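Local atomic coordinates of tubulin-like protein CetZ2 (PDB entry 4B45), a protein that is involved in the control of archaeal cell shape as a tubulin-like protein that binds GTP and probably hydrolyses it. Residues T80-A85 and P113-A118; D33-N38 and D87-A92; V37-A42 and A72-S77; D124-V129 and E212-L217. All coordinates share one frame; numbering follows the deposited sequence.

Contact 1 (T80-A85 and P113-A118); sequences TEVMSA and PVLAKA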
loop_
_atom_site.group_PDB
_atom_site.type_symbol
_atom_site.label_atom_id
_atom_site.label_comp_id
_atom_site.label_asym_id
_atom_site.label_seq_id
_atom_site.Cartn_x
_atom_site.Cartn_y
_atom_site.Cartn_z
ATOM N N THR A 80 -12.885 19.393 8.101
ATOM C CA THR A 80 -12.629 20.634 7.373
ATOM C C THR A 80 -11.167 21.049 7.538
ATOM O O THR A 80 -10.484 21.323 6.556
ATOM C CB THR A 80 -13.573 21.763 7.812
ATOM O OG1 THR A 80 -14.930 21.307 7.732
ATOM C CG2 THR A 80 -13.402 23.012 6.915
ATOM N N GLU A 81 -10.678 21.048 8.775
ATOM C CA GLU A 81 -9.269 21.338 9.042
ATOM C C GLU A 81 -8.346 20.348 8.320
ATOM O O GLU A 81 -7.286 20.726 7.819
ATOM C CB GLU A 81 -8.986 21.339 10.556
ATOM C CG GLU A 81 -9.720 22.428 11.349
ATOM C CD GLU A 81 -11.214 22.155 11.514
ATOM O OE1 GLU A 81 -11.686 21.094 11.056
ATOM O OE2 GLU A 81 -11.923 23.004 12.100
ATOM N N VAL A 82 -8.752 19.080 8.268
ATOM C CA VAL A 82 -8.011 18.085 7.499
ATOM C C VAL A 82 -8.036 18.404 6.002
ATOM O O VAL A 82 -6.975 18.555 5.385
ATOM C CB VAL A 82 -8.528 16.651 7.749
ATOM C CG1 VAL A 82 -7.697 15.649 6.967
ATOM C CG2 VAL A 82 -8.492 16.325 9.242
ATOM N N MET A 83 -9.238 18.528 5.427
ATOM C CA MET A 83 -9.401 18.871 4.008
ATOM C C MET A 83 -8.646 20.145 3.619
ATOM O O MET A 83 -8.212 20.296 2.472
ATOM C CB MET A 83 -10.884 19.066 3.644
ATOM C CG MET A 83 -11.811 17.898 3.950
ATOM S SD MET A 83 -11.614 16.449 2.907
ATOM C CE MET A 83 -12.279 17.060 1.358
ATOM N N SER A 84 -8.507 21.069 4.569
ATOM C CA SER A 84 -7.869 22.358 4.292
ATOM C C SER A 84 -6.353 22.269 4.276
ATOM O O SER A 84 -5.683 23.108 3.675
ATOM C CB SER A 84 -8.320 23.412 5.295
ATOM O OG SER A 84 -9.697 23.682 5.106
ATOM N N ALA A 85 -5.812 21.256 4.941
ATOM C CA ALA A 85 -4.396 20.963 4.806
ATOM C C ALA A 85 -4.137 20.503 3.369
ATOM O O ALA A 85 -3.070 20.747 2.812
ATOM C CB ALA A 85 -3.964 19.894 5.809
ATOM N N PRO A 113 -11.989 5.608 7.081
ATOM C CA PRO A 113 -13.154 5.496 6.196
ATOM C C PRO A 113 -13.840 6.840 6.030
ATOM O O PRO A 113 -14.295 7.181 4.937
ATOM C CB PRO A 113 -14.088 4.560 6.966
ATOM C CG PRO A 113 -13.205 3.823 7.916
ATOM C CD PRO A 113 -12.146 4.790 8.296
ATOM N N VAL A 114 -13.924 7.587 7.129
ATOM C CA VAL A 114 -14.535 8.902 7.113
ATOM C C VAL A 114 -13.835 9.842 6.124
ATOM O O VAL A 114 -14.481 10.479 5.301
ATOM C CB VAL A 114 -14.543 9.501 8.524
ATOM C CG1 VAL A 114 -15.129 10.898 8.511
ATOM C CG2 VAL A 114 -15.326 8.589 9.457
ATOM N N LEU A 115 -12.514 9.917 6.205
ATOM C CA LEU A 115 -11.755 10.766 5.300
ATOM C C LEU A 115 -11.812 10.245 3.848
ATOM O O LEU A 115 -11.896 11.029 2.882
ATOM C CB LEU A 115 -10.313 10.874 5.794
ATOM C CG LEU A 115 -9.418 11.896 5.110
ATOM C CD1 LEU A 115 -10.083 13.247 5.180
ATOM C CD2 LEU A 115 -8.038 11.923 5.767
ATOM N N ALA A 116 -11.792 8.926 3.688
ATOM C CA ALA A 116 -11.860 8.343 2.348
ATOM C C ALA A 116 -13.189 8.697 1.698
ATOM O O ALA A 116 -13.231 9.118 0.544
ATOM C CB ALA A 116 -11.674 6.834 2.392
ATOM N N LYS A 117 -14.270 8.535 2.453
ATOM C CA LYS A 117 -15.605 8.832 1.950
ATOM C C LYS A 117 -15.793 10.324 1.672
ATOM O O LYS A 117 -16.518 10.705 0.761
ATOM C CB LYS A 117 -16.668 8.339 2.933
ATOM C CG LYS A 117 -18.086 8.598 2.485
ATOM C CD LYS A 117 -19.084 8.072 3.499
ATOM C CE LYS A 117 -20.514 8.256 3.004
ATOM N NZ LYS A 117 -21.503 7.605 3.912
ATOM N N ALA A 118 -15.135 11.173 2.454
ATOM C CA ALA A 118 -15.211 12.609 2.204
ATOM C C ALA A 118 -14.471 13.005 0.915
ATOM O O ALA A 118 -14.976 13.792 0.108
ATOM C CB ALA A 118 -14.680 13.384 3.403
#
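V82 and L115 mark the closest backbone approach, their CA atoms 8.5 Å apart, where the ends of helices 68-85 and 107-120 pass each other. Over segments 80-85 and 113-118 the axes come no nearer than 11.4 Å and cross at -59°, so side chains alone bridge the gap, burying 152 Å² in all. At the centre V82 CG1 meets both methyls of L115: CD1 lies 3.8 Å from it and CD2 3.9 Å. That branch of V82 is set opposite its own backbone N (chi1 -178°), which projects it toward the other helix. L115 CB does not point straight across; with CG also opposite its N (chi1 -170°), the isobutyl fork reaches V82 by its end. M83 adds a second, looser layer. Its SD lies 4.2 Å from L115 CD1 and 4.4 Å from A118 CB, so the sulfur bridges two residues one turn apart on helix 107-120. No hydrogen bond joins the segments. L115 also touches I6 and V8 of strand 3-8, and V82 packs on V37 of strand 31-38, so both helices cover the same part of the sheet, where its strands are parallel. Neighbouring helices meeting through aliphatic tips above these strands fit the Rossmann-like GTPase domain of the tubulin/FtsZ family.

Contact 2 (D33-N38 and D87-A92); sequences DAVAVN and DGRVTA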
loop_
_atom_site.group_PDB
_atom_site.type_symbol
_atom_site.label_atom_id
_atom_site.label_comp_id
_atom_site.label_asym_id
_atom_site.label_seq_id
_atom_site.Cartn_x
_atom_site.Cartn_y
_atom_site.Cartn_z
ATOM N N ASP A 33 2.881 15.291 -2.286
ATOM C CA ASP A 33 2.815 15.820 -0.934
ATOM C C ASP A 33 2.441 14.700 0.008
ATOM O O ASP A 33 1.995 13.641 -0.430
ATOM C CB ASP A 33 1.787 16.945 -0.842
ATOM C CG ASP A 33 2.103 17.923 0.263
ATOM O OD1 ASP A 33 2.364 17.483 1.404
ATOM O OD2 ASP A 33 2.105 19.136 -0.013
ATOM N N ALA A 34 2.638 14.939 1.298
ATOM C CA ALA A 34 2.317 13.964 2.339
ATOM C C ALA A 34 1.914 14.718 3.595
ATOM O O ALA A 34 2.575 15.679 3.980
ATOM C CB ALA A 34 3.519 13.078 2.633
ATOM N N VAL A 35 0.809 14.305 4.205
ATOM C CA VAL A 35 0.312 14.938 5.417
ATOM C C VAL A 35 -0.065 13.848 6.408
ATOM O O VAL A 35 -0.654 12.842 6.022
ATOM C CB VAL A 35 -0.954 15.761 5.131
ATOM C CG1 VAL A 35 -1.385 16.534 6.373
ATOM C CG2 VAL A 35 -0.714 16.712 4.000
ATOM N N ALA A 36 0.251 14.042 7.681
ATOM C CA ALA A 36 -0.195 13.090 8.692
ATOM C C ALA A 36 -1.214 13.729 9.620
ATOM O O ALA A 36 -1.024 14.846 10.089
ATOM C CB ALA A 36 0.985 12.522 9.475
ATOM N N VAL A 37 -2.313 13.016 9.839
ATOM C CA VAL A 37 -3.363 13.450 10.731
ATOM C C VAL A 37 -3.404 12.496 11.924
ATOM O O VAL A 37 -3.317 11.285 11.752
ATOM C CB VAL A 37 -4.735 13.419 10.029
ATOM C CG1 VAL A 37 -5.810 14.040 10.926
ATOM C CG2 VAL A 37 -4.668 14.132 8.678
ATOM N N ASN A 38 -3.543 13.039 13.125
ATOM C CA ASN A 38 -3.587 12.215 14.335
ATOM C C ASN A 38 -4.244 12.962 15.474
ATOM O O ASN A 38 -4.532 14.151 15.354
ATOM C CB ASN A 38 -2.180 11.813 14.758
ATOM C CG ASN A 38 -2.149 10.493 15.489
ATOM O OD1 ASN A 38 -3.130 10.084 16.112
ATOM N ND2 ASN A 38 -1.021 9.804 15.399
ATOM N N ASP A 87 -5.811 21.499 0.646
ATOM C CA ASP A 87 -6.112 22.534 -0.338
ATOM C C ASP A 87 -4.927 22.803 -1.257
ATOM O O ASP A 87 -4.994 22.553 -2.460
ATOM C CB ASP A 87 -6.541 23.833 0.354
ATOM C CG ASP A 87 -7.988 23.803 0.816
ATOM O OD1 ASP A 87 -8.592 22.710 0.816
ATOM O OD2 ASP A 87 -8.519 24.875 1.184
ATOM N N GLY A 88 -3.834 23.290 -0.682
ATOM C CA GLY A 88 -2.653 23.607 -1.462
ATOM C C GLY A 88 -1.753 22.409 -1.687
ATOM O O GLY A 88 -0.613 22.560 -2.134
ATOM N N ARG A 89 -2.259 21.217 -1.385
ATOM C CA ARG A 89 -1.442 20.006 -1.476
ATOM C C ARG A 89 -1.928 18.995 -2.516
ATOM O O ARG A 89 -1.121 18.452 -3.269
ATOM C CB ARG A 89 -1.285 19.361 -0.099
ATOM C CG ARG A 89 -0.714 20.324 0.927
ATOM C CD ARG A 89 -0.221 19.612 2.165
ATOM N NE ARG A 89 0.105 20.553 3.228
ATOM C CZ ARG A 89 1.251 21.217 3.305
ATOM N NH1 ARG A 89 2.180 21.046 2.379
ATOM N NH2 ARG A 89 1.467 22.058 4.307
ATOM N N VAL A 90 -3.234 18.733 -2.554
ATOM C CA VAL A 90 -3.814 17.964 -3.654
ATOM C C VAL A 90 -3.881 18.884 -4.857
ATOM O O VAL A 90 -4.922 19.475 -5.150
ATOM C CB VAL A 90 -5.229 17.440 -3.334
ATOM C CG1 VAL A 90 -5.789 16.655 -4.518
ATOM C CG2 VAL A 90 -5.195 16.572 -2.103
ATOM N N THR A 91 -2.754 19.036 -5.537
ATOM C CA THR A 91 -2.705 19.959 -6.650
ATOM C C THR A 91 -3.392 19.338 -7.854
ATOM O O THR A 91 -3.968 18.252 -7.758
ATOM C CB THR A 91 -1.265 20.365 -7.001
ATOM O OG1 THR A 91 -0.581 19.251 -7.600
ATOM C CG2 THR A 91 -0.528 20.841 -5.745
ATOM N N ALA A 92 -3.322 20.036 -8.983
ATOM C CA ALA A 92 -3.972 19.610 -10.211
ATOM C C ALA A 92 -3.268 18.401 -10.792
ATOM O O ALA A 92 -3.869 17.588 -11.496
ATOM C CB ALA A 92 -3.960 20.749 -11.217
#
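The salt bridge between D33 and R89 fastens the connection that leads from helix 68-85 to strand 96-102 onto strand 31-38 of the Rossmann-like GTPase domain. R89 NH1 donates to D33 OD2 over 3.1 Å, and the N-H...O angle of 168° makes the bond nearly straight. OD2 accepts with its syn lone pair and sits at the edge of the guanidinium group, in its plane. The two planar groups are nonetheless 73° apart, and OD1 is 3.7 Å from NH1, so the grip is one bond and not a bidentate pairing. D33 OD1 takes the neighbouring A34 N-H on its anti lone pair in a short, strongly bent bond (2.6 Å), which may limit the rotation of the carboxylate. The arginine arrives extended from CG to NE (chi3 -170°); on the way its CD rests 3.5 Å from V35 CG2, the two side chains crossing at about a right angle. With D33 replaced by an asparagine, the R89 guanidinium would probably lose its charged mate here, keeping a long, weak ion pair from NH2 to E50 OE1. The bridge thus ties a helix-to-strand connection to strand 31-38, itself hydrogen-bonded through D33 and V35 to L5 and G7 of strand 3-8, within the parallel sheet of a Rossmann-like alpha/beta domain.

Contact 3 (V37-A42 and A72-S77); sequences VNTAKA and AAVMES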
loop_
_atom_site.group_PDB
_atom_site.type_symbol
_atom_site.label_atom_id
_atom_site.label_comp_id
_atom_site.label_asym_id
_atom_site.label_seq_id
_atom_site.Cartn_x
_atom_site.Cartn_y
_atom_site.Cartn_z
ATOM N N VAL A 37 -2.313 13.016 9.839
ATOM C CA VAL A 37 -3.363 13.450 10.731
ATOM C C VAL A 37 -3.404 12.496 11.924
ATOM O O VAL A 37 -3.317 11.285 11.752
ATOM C CB VAL A 37 -4.735 13.419 10.029
ATOM C CG1 VAL A 37 -5.810 14.040 10.926
ATOM C CG2 VAL A 37 -4.668 14.132 8.678
ATOM N N ASN A 38 -3.543 13.039 13.125
ATOM C CA ASN A 38 -3.587 12.215 14.335
ATOM C C ASN A 38 -4.244 12.962 15.474
ATOM O O ASN A 38 -4.532 14.151 15.354
ATOM C CB ASN A 38 -2.180 11.813 14.758
ATOM C CG ASN A 38 -2.149 10.493 15.489
ATOM O OD1 ASN A 38 -3.130 10.084 16.112
ATOM N ND2 ASN A 38 -1.021 9.804 15.399
ATOM N N THR A 39 -4.467 12.258 16.579
ATOM C CA THR A 39 -5.088 12.823 17.774
ATOM C C THR A 39 -4.114 12.699 18.932
ATOM O O THR A 39 -4.398 13.133 20.043
ATOM C CB THR A 39 -6.360 12.042 18.151
ATOM O OG1 THR A 39 -6.053 10.639 18.237
ATOM C CG2 THR A 39 -7.438 12.247 17.098
ATOM N N ALA A 40 -2.973 12.063 18.660
ATOM C CA ALA A 40 -1.886 11.968 19.615
ATOM C C ALA A 40 -0.814 12.953 19.181
ATOM O O ALA A 40 -0.267 12.830 18.087
ATOM C CB ALA A 40 -1.326 10.530 19.645
ATOM N N LYS A 41 -0.527 13.948 20.014
ATOM C CA LYS A 41 0.405 15.000 19.608
ATOM C C LYS A 41 1.837 14.491 19.432
ATOM O O LYS A 41 2.519 14.855 18.478
ATOM C CB LYS A 41 0.360 16.192 20.574
ATOM C CG LYS A 41 1.388 17.261 20.266
ATOM C CD LYS A 41 1.184 18.526 21.101
ATOM C CE LYS A 41 2.246 19.568 20.765
ATOM N NZ LYS A 41 2.150 20.822 21.575
ATOM N N ALA A 42 2.282 13.646 20.356
ATOM C CA ALA A 42 3.635 13.095 20.323
ATOM C C ALA A 42 3.971 12.356 19.012
ATOM O O ALA A 42 5.085 12.471 18.490
ATOM C CB ALA A 42 3.860 12.180 21.532
ATOM N N ALA A 72 -13.662 7.916 14.732
ATOM C CA ALA A 72 -14.526 8.343 13.641
ATOM C C ALA A 72 -15.161 9.720 13.923
ATOM O O ALA A 72 -15.189 10.581 13.048
ATOM C CB ALA A 72 -15.613 7.294 13.396
ATOM N N ALA A 73 -15.663 9.914 15.142
ATOM C CA ALA A 73 -16.362 11.154 15.525
ATOM C C ALA A 73 -15.452 12.372 15.419
ATOM O O ALA A 73 -15.865 13.442 14.967
ATOM C CB ALA A 73 -16.907 11.041 16.942
ATOM N N VAL A 74 -14.201 12.203 15.829
ATOM C CA VAL A 74 -13.246 13.302 15.794
ATOM C C VAL A 74 -12.916 13.690 14.351
ATOM O O VAL A 74 -12.791 14.873 14.022
ATOM C CB VAL A 74 -11.978 12.940 16.580
ATOM C CG1 VAL A 74 -10.864 13.906 16.271
ATOM C CG2 VAL A 74 -12.286 12.928 18.062
ATOM N N MET A 75 -12.793 12.698 13.477
ATOM C CA MET A 75 -12.561 12.981 12.068
ATOM C C MET A 75 -13.792 13.637 11.428
ATOM O O MET A 75 -13.665 14.451 10.517
ATOM C CB MET A 75 -12.169 11.699 11.316
ATOM C CG MET A 75 -11.836 11.908 9.842
ATOM S SD MET A 75 -10.291 12.807 9.636
ATOM C CE MET A 75 -9.104 11.523 10.074
ATOM N N GLU A 76 -14.984 13.279 11.892
ATOM C CA GLU A 76 -16.199 13.929 11.396
ATOM C C GLU A 76 -16.193 15.419 11.737
ATOM O O GLU A 76 -16.419 16.272 10.867
ATOM C CB GLU A 76 -17.457 13.292 12.005
ATOM C CG GLU A 76 -17.698 11.833 11.662
ATOM C CD GLU A 76 -18.308 11.634 10.282
ATOM O OE1 GLU A 76 -18.256 12.570 9.457
ATOM O OE2 GLU A 76 -18.848 10.534 10.027
ATOM N N SER A 77 -15.941 15.719 13.013
ATOM C CA SER A 77 -16.003 17.086 13.531
ATOM C C SER A 77 -14.912 17.963 12.947
ATOM O O SER A 77 -15.106 19.160 12.761
ATOM C CB SER A 77 -15.846 17.086 15.051
ATOM O OG SER A 77 -16.703 16.133 15.642
#
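T39 and V74 touch methyl to methyl, CG2 of the threonine lying 3.9 Å from CG1 of the valine. Their side chains cross obliquely. A second contact runs beside it, where M75 CE approaches V37 CG1 at 4.2 Å. CB of M75 does not aim at the strand; the side chain folds at chi2 (70°) to bring its terminal methyl there. Together these pairs bury 106 Å², and no hydrogen bond crosses. In the next shell I54 packs against V37, T39 and V74, while V82 is touched by both V37 and M75. The turn carrying T39 is held by N38, whose OD1 accepts the T39 N-H at 2.6 Å and, weakly, that of A40. The hydroxyl of T39 also has a partner: OG1 hydrogen-bonds to OG of S107, a residue of the GTP site, which would hold the threonine in its present rotamer (chi1 52°). The bound GTPγS is about 6 Å from the T39 side chain. Chemically the threonine is therefore two-sided, its methyl seated against the apolar flank of helix 68-85 and its hydroxyl serving the second shell of the nucleotide pocket.

Contact 4 (D124-V129 and E212-L217); sequences DVPVYV and EVINTL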
loop_
_atom_site.group_PDB
_atom_site.type_symbol
_atom_site.label_atom_id
_atom_site.label_comp_id
_atom_site.label_asym_id
_atom_site.label_seq_id
_atom_site.Cartn_x
_atom_site.Cartn_y
_atom_site.Cartn_z
ATOM N N ASP A 124 -11.876 14.179 -8.443
ATOM C CA ASP A 124 -12.166 13.339 -9.598
ATOM C C ASP A 124 -11.262 12.112 -9.657
ATOM O O ASP A 124 -11.607 11.107 -10.275
ATOM C CB ASP A 124 -12.082 14.136 -10.904
ATOM C CG ASP A 124 -12.678 13.382 -12.079
ATOM O OD1 ASP A 124 -13.469 12.444 -11.835
ATOM O OD2 ASP A 124 -12.356 13.713 -13.244
ATOM N N VAL A 125 -10.110 12.186 -8.998
ATOM C CA VAL A 125 -9.136 11.093 -9.040
ATOM C C VAL A 125 -9.502 9.975 -8.069
ATOM O O VAL A 125 -10.254 10.203 -7.111
ATOM C CB VAL A 125 -7.712 11.609 -8.745
ATOM C CG1 VAL A 125 -7.245 12.517 -9.874
ATOM C CG2 VAL A 125 -7.682 12.349 -7.417
ATOM N N PRO A 126 -8.995 8.753 -8.318
ATOM C CA PRO A 126 -9.319 7.704 -7.348
ATOM C C PRO A 126 -8.782 8.007 -5.955
ATOM O O PRO A 126 -7.699 8.594 -5.801
ATOM C CB PRO A 126 -8.637 6.450 -7.928
ATOM C CG PRO A 126 -7.719 6.956 -9.007
ATOM C CD PRO A 126 -8.352 8.204 -9.525
ATOM N N VAL A 127 -9.559 7.615 -4.953
ATOM C CA VAL A 127 -9.110 7.632 -3.563
ATOM C C VAL A 127 -8.884 6.194 -3.098
ATOM O O VAL A 127 -9.815 5.387 -3.056
ATOM C CB VAL A 127 -10.113 8.364 -2.657
ATOM C CG1 VAL A 127 -9.575 8.458 -1.233
ATOM C CG2 VAL A 127 -10.401 9.762 -3.215
ATOM N N TYR A 128 -7.632 5.868 -2.802
ATOM C CA TYR A 128 -7.261 4.533 -2.363
ATOM C C TYR A 128 -6.943 4.564 -0.885
ATOM O O TYR A 128 -6.466 5.576 -0.380
ATOM C CB TYR A 128 -6.007 4.065 -3.106
ATOM C CG TYR A 128 -6.161 4.023 -4.610
ATOM C CD1 TYR A 128 -7.255 3.398 -5.194
ATOM C CD2 TYR A 128 -5.216 4.619 -5.449
ATOM C CE1 TYR A 128 -7.403 3.356 -6.581
ATOM C CE2 TYR A 128 -5.365 4.584 -6.833
ATOM C CZ TYR A 128 -6.460 3.948 -7.390
ATOM O OH TYR A 128 -6.622 3.895 -8.765
ATOM N N VAL A 129 -7.203 3.459 -0.194
ATOM C CA VAL A 129 -6.717 3.289 1.161
ATOM C C VAL A 129 -5.563 2.297 1.132
ATOM O O VAL A 129 -5.687 1.192 0.591
ATOM C CB VAL A 129 -7.815 2.777 2.126
ATOM C CG1 VAL A 129 -7.207 2.337 3.484
ATOM C CG2 VAL A 129 -8.878 3.839 2.341
ATOM N N GLU A 212 -2.688 2.201 -16.453
ATOM C CA GLU A 212 -2.670 0.755 -16.223
ATOM C C GLU A 212 -2.895 0.441 -14.746
ATOM O O GLU A 212 -3.530 -0.564 -14.400
ATOM C CB GLU A 212 -1.333 0.110 -16.650
ATOM C CG GLU A 212 -0.719 0.619 -17.944
ATOM C CD GLU A 212 -1.529 0.256 -19.161
ATOM O OE1 GLU A 212 -2.460 -0.565 -19.034
ATOM O OE2 GLU A 212 -1.233 0.792 -20.250
ATOM N N VAL A 213 -2.339 1.279 -13.881
ATOM C CA VAL A 213 -2.544 1.143 -12.432
ATOM C C VAL A 213 -4.003 1.438 -12.089
ATOM O O VAL A 213 -4.657 0.670 -11.370
ATOM C CB VAL A 213 -1.589 2.066 -11.643
ATOM C CG1 VAL A 213 -1.891 2.033 -10.154
ATOM C CG2 VAL A 213 -0.135 1.663 -11.893
ATOM N N ILE A 214 -4.519 2.533 -12.642
ATOM C CA ILE A 214 -5.893 2.945 -12.391
ATOM C C ILE A 214 -6.902 1.903 -12.858
ATOM O O ILE A 214 -7.857 1.580 -12.151
ATOM C CB ILE A 214 -6.196 4.292 -13.063
ATOM C CG1 ILE A 214 -5.264 5.363 -12.492
ATOM C CG2 ILE A 214 -7.675 4.670 -12.881
ATOM C CD1 ILE A 214 -5.643 6.786 -12.839
ATOM N N ASN A 215 -6.689 1.361 -14.048
ATOM C CA ASN A 215 -7.601 0.354 -14.572
ATOM C C ASN A 215 -7.495 -1.005 -13.869
ATOM O O ASN A 215 -8.462 -1.772 -13.817
ATOM C CB ASN A 215 -7.449 0.251 -16.088
ATOM C CG ASN A 215 -7.952 1.497 -16.784
ATOM O OD1 ASN A 215 -8.534 2.378 -16.136
ATOM N ND2 ASN A 215 -7.743 1.586 -18.096
ATOM N N THR A 216 -6.332 -1.291 -13.308
ATOM C CA THR A 216 -6.175 -2.482 -12.486
ATOM C C THR A 216 -6.983 -2.377 -11.185
ATOM O O THR A 216 -7.656 -3.330 -10.775
ATOM C CB THR A 216 -4.680 -2.753 -12.178
ATOM O OG1 THR A 216 -3.968 -2.940 -13.412
ATOM C CG2 THR A 216 -4.519 -4.001 -11.321
ATOM N N LEU A 217 -6.928 -1.210 -10.547
ATOM C CA LEU A 217 -7.628 -0.987 -9.281
ATOM C C LEU A 217 -9.102 -0.616 -9.452
ATOM O O LEU A 217 -9.851 -0.576 -8.472
ATOM C CB LEU A 217 -6.918 0.105 -8.484
ATOM C CG LEU A 217 -5.510 -0.313 -8.066
ATOM C CD1 LEU A 217 -4.750 0.835 -7.450
ATOM C CD2 LEU A 217 -5.599 -1.519 -7.112
#
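Y128 and L217 form a CH-pi contact that joins a strand of the tubulin/FtsZ-type GTPase domain, 127-133, to 210-217, a helix of the CetZ C-terminal domain. The tyrosine can be followed outward. CB leaves the strand toward the helix, and chi1 of -59°, with CG opposite the carbonyl carbon, extends the ring across the gap. CE1 and CE2 each lie 3.8 Å from L217 CD1, and CE1 is equally close, at 3.8 Å, to L217 CB. CZ comes nearer still to CD1 of L217, at 3.6 Å. That methyl therefore sits over one face, 3.8 Å from the ring centroid and 21° off the normal, displaced toward the phenolic end. OH, at the tip, reaches past it to the helix backbone and lies 3.8 Å from I214 CA. Shortening Y128 to an alanine is likely to open a gap against L217 and leave its CD1 without the aromatic face it rests on. The ring also meets F98 of the adjacent strand 96-102, their planes at about 50°, while L217 packs in addition on L315 of strand 309-319. Nearer the start of the strand, P126 offers its CG to I214 CD1, 4.4 Å away.

Overall arrangement
From the N terminus, strand 31-38 opens two contacts: 37-42 closes onto 72-77 first (contact 3), and 33-38 onto 87-92 later (contact 2). The loop of contact 3 thus nests inside that of contact 2, apart from the shared V37 and N38. Contact 1 opens at 80-85, after contact 3 has closed but before contact 2 has, and ends at 113-118, so contacts 1 and 2 cross. V82 CG1, 3.8 Å from V37 CG2, joins this group physically. Contact 4 follows in series, its long loop running from 124-129 to 212-217; A116 CB, 4.1 Å from V129 CG2, links it to contact 1. The first three consolidate the GTPase domain, whereas contact 4 ties it to the C-terminal domain.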